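Local coordinates for Pre-mRNA splicing helicase-like protein (Chaetomium thermophilum, PDB 4RVQ), which is a spliceosomal Brr2-type helicase whose noncanonical PWI domain, an all-helical unit in the N-terminal region, probably takes part in protein or RNA interactions during pre-mRNA splicing, at residues Gln25-Ile28 with Gly29-Tyr32; Ala45-Ile48 with Leu49-Glu52; Asp90-Val93 with Trp94-Leu98. One frame throughout, in Å; residues are numbered along the deposited sequence.

Contact 1: residues Gln25-Ile28 with Gly29-Tyr32; sequences QRQI and GRVY
Gln25 and Gly29 make the first link in the last turn of helix 23-29 of the PWI-like domain, where the chain passes into the loop before helix 35-50. Gly29 N donates to Gln25 O at 2.7 Å. Arg26 follows. Its carbonyl O takes Arg30 N at 3.3 Å and also lies over one face of the Arg30 guanidinium, offset toward the rim. The polar ends of the Gln25 and Arg26 side chains turn elsewhere, to Gln38 and Asp20. The Gln27 side chain meets Arg30, in the conformer described. Its chain is bent at the second torsion (chi2 -42°), which brings OE1 to 2.8 Å from Arg30 NH1. The oxygen lies in the guanidinium plane, but the nitrogen stands well above the Gln27 amide carbonyl plane, and the amide and guanidinium planes are turned 63° apart. Water 1 donates to Gln27 O and accepts from Arg30 NH1, so the Gln27 carbonyl also reaches Arg30 through the water, by a longer bond. Ile28 is buried against Phe74 and helix 35-50, and Tyr32 OH is bound to Asp75. Ile28 O accepts two bonds: Val31 N, 3.0 Å away, comes from above the carbonyl plane, while Tyr32 N, 2.9 Å away, lies within it. Ile28 CG2 meets the ring of Tyr32 at CD2, 3.9 Å away.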
loop_
_atom_site.group_PDB
_atom_site.type_symbol
_atom_site.label_atom_id
_atom_site.label_comp_id
_atom_site.label_asym_id
_atom_site.label_seq_id
_atom_site.Cartn_x
_atom_site.Cartn_y
_atom_site.Cartn_z
ATOM N N GLN A 25 6.989 0.109 -4.466
ATOM C CA GLN A 25 8.147 -0.489 -5.094
ATOM C C GLN A 25 9.395 -0.260 -4.261
ATOM O O GLN A 25 10.253 -1.148 -4.150
ATOM C CB GLN A 25 8.286 0.049 -6.512
ATOM C CG GLN A 25 9.361 -0.688 -7.269
ATOM C CD GLN A 25 9.411 -0.363 -8.747
ATOM O OE1 GLN A 25 8.445 0.124 -9.317
ATOM N NE2 GLN A 25 10.531 -0.656 -9.360
ATOM N N ARG A 26 9.548 0.932 -3.671
ATOM C CA ARG A 26 10.710 1.200 -2.818
ATOM C C ARG A 26 10.690 0.381 -1.562
ATOM O O ARG A 26 11.740 -0.087 -1.125
ATOM C CB ARG A 26 10.850 2.650 -2.392
ATOM C CG ARG A 26 11.281 3.557 -3.455
ATOM C CD ARG A 26 11.738 4.920 -2.896
ATOM N NE ARG A 26 10.730 5.580 -2.067
ATOM C CZ ARG A 26 9.661 6.225 -2.529
ATOM N NH1 ARG A 26 9.442 6.346 -3.831
ATOM N NH2 ARG A 26 8.794 6.758 -1.682
ATOM N N GLN A 27 9.514 0.161 -0.973
ATOM C CA GLN A 27 9.503 -0.684 0.222
ATOM C C GLN A 27 9.913 -2.100 -0.141
ATOM O O GLN A 27 10.671 -2.741 0.585
ATOM C CB GLN A 27 8.134 -0.726 0.882
ATOM C CG GLN A 27 7.470 0.590 1.107
ATOM C CD GLN A 27 8.432 1.650 1.618
ATOM O OE1 GLN A 27 9.008 1.491 2.700
ATOM N NE2 GLN A 27 8.603 2.742 0.862
ATOM N N ILE A 28 9.400 -2.620 -1.248
ATOM C CA ILE A 28 9.722 -3.962 -1.687
ATOM C C ILE A 28 11.184 -4.049 -2.114
ATOM O O ILE A 28 11.866 -5.045 -1.832
ATOM C CB ILE A 28 8.785 -4.333 -2.837
ATOM C CG1 ILE A 28 7.358 -4.484 -2.294
ATOM C CG2 ILE A 28 9.290 -5.589 -3.555
ATOM C CD1 ILE A 28 6.305 -4.772 -3.383
ATOM N N GLY A 29 11.686 -2.993 -2.745
ATOM C CA GLY A 29 13.047 -2.978 -3.247
ATOM C C GLY A 29 14.112 -3.049 -2.165
ATOM O O GLY A 29 15.273 -3.414 -2.416
ATOM N N ARG A 30 13.777 -2.667 -0.941
ATOM C CA ARG A 30 14.728 -2.814 0.148
ATOM C C ARG A 30 15.015 -4.261 0.455
ATOM O O ARG A 30 16.089 -4.568 0.951
ATOM C CB ARG A 30 14.192 -2.145 1.381
ATOM C CG ARG A 30 14.174 -0.665 1.203
ATOM C CD ARG A 30 14.315 0.093 2.498
ATOM N NE ARG A 30 14.032 1.501 2.257
ATOM C CZ ARG A 30 12.812 2.037 2.323
ATOM N NH1 ARG A 30 11.766 1.276 2.645
ATOM N NH2 ARG A 30 12.621 3.328 2.057
ATOM N N VAL A 31 14.064 -5.149 0.145
ATOM C CA VAL A 31 14.198 -6.587 0.336
ATOM C C VAL A 31 14.614 -7.292 -0.969
ATOM O O VAL A 31 15.322 -8.296 -0.919
ATOM C CB VAL A 31 12.845 -7.220 0.816
ATOM C CG1 VAL A 31 12.957 -8.725 0.847
ATOM C CG2 VAL A 31 12.394 -6.671 2.126
ATOM N N TYR A 32 14.152 -6.791 -2.108
ATOM C CA TYR A 32 14.399 -7.372 -3.419
ATOM C C TYR A 32 15.045 -6.303 -4.295
ATOM O O TYR A 32 14.358 -5.553 -4.986
ATOM C CB TYR A 32 13.078 -7.836 -4.049
ATOM C CG TYR A 32 12.422 -8.941 -3.249
ATOM C CD1 TYR A 32 12.860 -10.250 -3.357
ATOM C CD2 TYR A 32 11.416 -8.666 -2.343
ATOM C CE1 TYR A 32 12.296 -11.262 -2.582
ATOM C CE2 TYR A 32 10.844 -9.665 -1.578
ATOM C CZ TYR A 32 11.294 -10.943 -1.683
ATOM O OH TYR A 32 10.732 -11.936 -0.919
HETATM O O HOH W 1 11.121 -1.887 3.172
#

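Contact 2: residues Ala45-Ile48 with Leu49-Glu52; sequences ALKI and LSGE. With EDO (1,2-ethanediol), chain F.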
loop_
_atom_site.group_PDB
_atom_site.type_symbol
_atom_site.label_atom_id
_atom_site.label_comp_id
_atom_site.label_asym_id
_atom_site.label_seq_id
_atom_site.Cartn_x
_atom_site.Cartn_y
_atom_site.Cartn_z
ATOM N N ALA A 45 1.620 -7.389 -5.530
ATOM C CA ALA A 45 1.157 -6.918 -4.233
ATOM C C ALA A 45 -0.049 -6.011 -4.375
ATOM O O ALA A 45 -1.004 -6.101 -3.587
ATOM C CB ALA A 45 2.292 -6.207 -3.486
ATOM N N LEU A 46 -0.063 -5.115 -5.369
ATOM C CA LEU A 46 -1.219 -4.268 -5.539
ATOM C C LEU A 46 -2.454 -5.095 -5.854
ATOM O O LEU A 46 -3.547 -4.811 -5.342
ATOM C CB LEU A 46 -0.968 -3.249 -6.676
ATOM C CG LEU A 46 0.046 -2.180 -6.288
ATOM C CD1 LEU A 46 0.535 -1.456 -7.536
ATOM C CD2 LEU A 46 -0.537 -1.185 -5.276
ATOM N N LYS A 47 -2.322 -6.097 -6.730
ATOM C CA LYS A 47 -3.448 -6.943 -7.042
ATOM C C LYS A 47 -3.950 -7.674 -5.805
ATOM O O LYS A 47 -5.155 -7.697 -5.530
ATOM C CB LYS A 47 -3.095 -7.946 -8.126
ATOM C CG LYS A 47 -4.281 -8.743 -8.636
ATOM C CD LYS A 47 -5.438 -7.815 -9.096
ATOM C CE LYS A 47 -6.670 -8.592 -9.570
ATOM N NZ LYS A 47 -7.772 -7.679 -9.982
ATOM N N ILE A 48 -3.024 -8.274 -5.060
ATOM C CA ILE A 48 -3.405 -8.970 -3.840
ATOM C C ILE A 48 -4.101 -8.049 -2.831
ATOM O O ILE A 48 -5.159 -8.367 -2.307
ATOM C CB ILE A 48 -2.187 -9.655 -3.218
ATOM C CG1 ILE A 48 -1.670 -10.778 -4.118
ATOM C CG2 ILE A 48 -2.538 -10.210 -1.851
ATOM C CD1 ILE A 48 -0.264 -11.215 -3.788
ATOM N N LEU A 49 -3.507 -6.885 -2.581
ATOM C CA LEU A 49 -4.034 -5.972 -1.566
ATOM C C LEU A 49 -5.388 -5.441 -1.924
ATOM O O LEU A 49 -6.155 -5.052 -1.033
ATOM C CB LEU A 49 -3.087 -4.796 -1.377
ATOM C CG LEU A 49 -1.775 -5.106 -0.644
ATOM C CD1 LEU A 49 -0.752 -4.001 -0.845
ATOM C CD2 LEU A 49 -2.060 -5.338 0.877
ATOM N N SER A 50 -5.683 -5.354 -3.214
ATOM C CA SER A 50 -6.954 -4.778 -3.625
ATOM C C SER A 50 -8.105 -5.713 -3.288
ATOM O O SER A 50 -9.249 -5.288 -3.292
ATOM C CB SER A 50 -6.951 -4.500 -5.113
ATOM O OG SER A 50 -7.064 -5.716 -5.797
ATOM N N GLY A 51 -7.797 -6.970 -2.988
ATOM C CA GLY A 51 -8.835 -7.921 -2.674
ATOM C C GLY A 51 -9.730 -8.251 -3.845
ATOM O O GLY A 51 -10.752 -8.904 -3.683
ATOM N N GLU A 52 -9.350 -7.809 -5.033
ATOM C CA GLU A 52 -10.142 -8.110 -6.214
ATOM C C GLU A 52 -10.057 -9.595 -6.574
ATOM O O GLU A 52 -9.037 -10.239 -6.332
ATOM C CB GLU A 52 -9.663 -7.242 -7.381
ATOM C CG GLU A 52 -10.007 -5.763 -7.210
ATOM C CD GLU A 52 -9.251 -4.851 -8.176
ATOM O OE1 GLU A 52 -8.451 -5.369 -8.991
ATOM O OE2 GLU A 52 -9.457 -3.615 -8.117
HETATM C C1 EDO F . -8.201 0.531 -7.060
HETATM O O1 EDO F . -8.686 0.666 -8.376
HETATM C C2 EDO F . -8.788 -0.717 -6.425
HETATM O O2 EDO F . -8.233 -1.844 -7.116
HETATM O O HOH W 2 -6.818 -9.884 -5.217
#
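The carboxylate of Glu52 is the flat side-chain group here, and Lys47 meets it at one oxygen. OE1 accepts from Lys47 NZ at 2.6 Å in a salt bridge, using its anti lone pair, the one turned away from OE2. OE2 takes the hydroxyl O2 of an ethanediol molecule, probably from the crystallisation liquor; this bond is modelled very short, and its length is doubtful. The two side chains cross at about a right angle. Lys47 is bent at chi2 (54°) and straight beyond it, which carries NZ past the end of the helix to the glutamate. Lys47 NZ also comes to 3.2 Å from Glu52 CB.

This is the C-terminal end of helix 35-50. Gly51 breaks the helical run with a positive phi of 67°. Gly51 N still donates to Ile48 O, 3.1 Å away, from above the carbonyl plane. Ser50 OG donates to Lys47 O at 2.8 Å and accepts from Glu52 N at 3.2 Å, the second bond making an ST turn. The serine is described in one of its two conformers. Water 2 donates to Lys47 O and to Glu52 O, so it links the last turn of the helix to the residue after Gly51. One turn earlier, Leu49 N donates to Ala45 O at 2.8 Å, and Leu49 CG lies 3.2 Å from that same oxygen. Leu46 and Leu49 pack on helix 89-99. Ala45 and Ile48 instead touch helix 63-73, with Ile48 resting on Ile66 and Asp69.

Contact 3: residues Asp90-Val93 with Trp94-Leu98; sequences DKVV and WLTRL. With EDO (1,2-ethanediol), chain F; EDO (1,2-ethanediol), chain G.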
loop_
_atom_site.group_PDB
_atom_site.type_symbol
_atom_site.label_atom_id
_atom_site.label_comp_id
_atom_site.label_asym_id
_atom_site.label_seq_id
_atom_site.Cartn_x
_atom_site.Cartn_y
_atom_site.Cartn_z
ATOM N N ASP A 90 -5.921 -0.039 1.896
ATOM C CA ASP A 90 -6.666 0.959 1.152
ATOM C C ASP A 90 -5.753 2.110 0.696
ATOM O O ASP A 90 -5.782 2.516 -0.478
ATOM C CB ASP A 90 -7.809 1.529 1.977
ATOM C CG ASP A 90 -8.910 0.548 2.206
ATOM O OD1 ASP A 90 -9.261 -0.225 1.287
ATOM O OD2 ASP A 90 -9.484 0.572 3.315
ATOM N N LYS A 91 -4.935 2.627 1.602
ATOM C CA LYS A 91 -4.015 3.677 1.242
ATOM C C LYS A 91 -3.065 3.233 0.145
ATOM O O LYS A 91 -2.821 3.985 -0.818
ATOM C CB LYS A 91 -3.180 4.106 2.436
ATOM C CG LYS A 91 -3.755 5.167 3.317
ATOM C CD LYS A 91 -2.827 5.566 4.433
ATOM C CE LYS A 91 -3.263 6.859 5.076
ATOM N NZ LYS A 91 -2.531 7.165 6.312
ATOM N N VAL A 92 -2.452 2.068 0.312
ATOM C CA VAL A 92 -1.449 1.645 -0.646
ATOM C C VAL A 92 -2.068 1.474 -2.036
ATOM O O VAL A 92 -1.521 1.956 -3.034
ATOM C CB VAL A 92 -0.765 0.352 -0.185
ATOM C CG1 VAL A 92 0.211 -0.191 -1.251
ATOM C CG2 VAL A 92 0.017 0.611 1.087
ATOM N N VAL A 93 -3.189 0.796 -2.138
ATOM C CA VAL A 93 -3.789 0.511 -3.426
ATOM C C VAL A 93 -4.253 1.816 -4.080
ATOM O O VAL A 93 -3.946 2.097 -5.249
ATOM C CB VAL A 93 -4.974 -0.480 -3.266
ATOM C CG1 VAL A 93 -5.766 -0.559 -4.514
ATOM C CG2 VAL A 93 -4.478 -1.879 -2.852
ATOM N N TRP A 94 -5.065 2.592 -3.366
ATOM C CA TRP A 94 -5.675 3.751 -3.960
ATOM C C TRP A 94 -4.713 4.882 -4.202
ATOM O O TRP A 94 -4.799 5.571 -5.231
ATOM C CB TRP A 94 -6.887 4.206 -3.136
ATOM C CG TRP A 94 -8.041 3.262 -3.303
ATOM C CD1 TRP A 94 -8.465 2.296 -2.450
ATOM C CD2 TRP A 94 -8.927 3.226 -4.406
ATOM N NE1 TRP A 94 -9.549 1.669 -2.951
ATOM C CE2 TRP A 94 -9.868 2.206 -4.163
ATOM C CE3 TRP A 94 -9.030 3.963 -5.583
ATOM C CZ2 TRP A 94 -10.876 1.915 -5.051
ATOM C CZ3 TRP A 94 -10.044 3.669 -6.473
ATOM C CH2 TRP A 94 -10.942 2.638 -6.220
ATOM N N LEU A 95 -3.836 5.184 -3.257
ATOM C CA LEU A 95 -2.913 6.272 -3.438
ATOM C C LEU A 95 -1.837 5.981 -4.473
ATOM O O LEU A 95 -1.364 6.908 -5.135
ATOM C CB LEU A 95 -2.297 6.732 -2.131
ATOM C CG LEU A 95 -3.265 7.323 -1.112
ATOM C CD1 LEU A 95 -2.603 7.529 0.215
ATOM C CD2 LEU A 95 -3.922 8.577 -1.667
ATOM N N THR A 96 -1.437 4.717 -4.628
ATOM C CA THR A 96 -0.524 4.368 -5.708
ATOM C C THR A 96 -1.206 4.662 -7.055
ATOM O O THR A 96 -0.622 5.251 -7.969
ATOM C CB THR A 96 -0.062 2.920 -5.614
ATOM O OG1 THR A 96 0.664 2.751 -4.388
ATOM C CG2 THR A 96 0.823 2.550 -6.767
ATOM N N ARG A 97 -2.448 4.202 -7.208
ATOM C CA ARG A 97 -3.189 4.440 -8.415
ATOM C C ARG A 97 -3.354 5.942 -8.663
ATOM O O ARG A 97 -3.142 6.436 -9.783
ATOM C CB ARG A 97 -4.550 3.749 -8.361
ATOM C CG ARG A 97 -5.268 3.800 -9.680
ATOM C CD ARG A 97 -6.648 3.118 -9.627
ATOM N NE ARG A 97 -7.392 3.449 -10.832
ATOM C CZ ARG A 97 -8.712 3.431 -10.939
ATOM N NH1 ARG A 97 -9.440 2.996 -9.945
ATOM N NH2 ARG A 97 -9.298 3.857 -12.046
ATOM N N LEU A 98 -3.761 6.670 -7.651
ATOM C CA LEU A 98 -3.973 8.112 -7.798
ATOM C C LEU A 98 -2.681 8.825 -8.164
ATOM O O LEU A 98 -2.669 9.715 -9.040
ATOM C CB LEU A 98 -4.623 8.693 -6.538
ATOM C CG LEU A 98 -4.994 10.177 -6.578
ATOM C CD1 LEU A 98 -5.923 10.505 -7.718
ATOM C CD2 LEU A 98 -5.599 10.575 -5.249
HETATM C C1 EDO F . -8.201 0.531 -7.060
HETATM O O1 EDO F . -8.686 0.666 -8.376
HETATM C C2 EDO F . -8.788 -0.717 -6.425
HETATM O O2 EDO F . -8.233 -1.844 -7.116
HETATM C C1 EDO G . -9.917 -2.246 -1.776
HETATM O O1 EDO G . -10.620 -1.322 -2.618
HETATM C C2 EDO G . -8.496 -1.729 -1.578
HETATM O O2 EDO G . -7.946 -2.240 -0.360
#
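Helix 89-99 of this all-helical PWI-like domain brings Asp90 and Trp94 together one turn apart. Trp94 N donates to Asp90 O at 3.0 Å. That oxygen also sits at the indole edge, in its plane, 3.3 Å from Trp94 CD1. In the Asp90 conformer described, an ethanediol, probably from the crystallisation liquor, bridges the two side chains: Trp94 NE1 donates to its O1 at 3.2 Å, and its O2 donates to Asp90 OD1. A second ethanediol lies over one indole face, with C1 3.6 Å from Trp94 CH2, and takes a weak bond from Arg97 NH1, whose stronger partner is Glu113. Leu119 and Met114 also touch the Trp94 side chain. With an alanine in place of Trp94, both would probably lose an apolar partner and a gap would open between helices 89-99 and 104-116. Leu95 lies alongside Lys91, CD1 4.1 Å from Lys91 CG, while Lys91 NZ pairs with Glu125. Thr96 OG1 donates to Val92 O at 2.7 Å in the carbonyl plane, and Thr96 N donates at 3.2 Å from above it. With chi1 at -63°, OG1 can reach back one turn. Such a bond is typical of threonine within an alpha-helix.

The three contacts come in series along the chain, and all lie within the one PWI-like domain. Contact 1 ends helix 23-29, contact 2 ends the next long helix, 35-50, and contact 3 lies within helix 89-99. Contacts 1 and 2 have centres about 17 Å apart and meet where Ile28 CD1 is 4.3 Å from Ala45 CB. Contacts 2 and 3 are closer, with centres about 11 Å apart. Leu49 CB packs on Val93 CG2 at 3.6 Å, and one ethanediol touches both. Contacts 1 and 3 do not touch, their nearest atoms about 7 Å apart. Helix 35-50 thus touches both of the others and joins early and late parts of this all-helical fold.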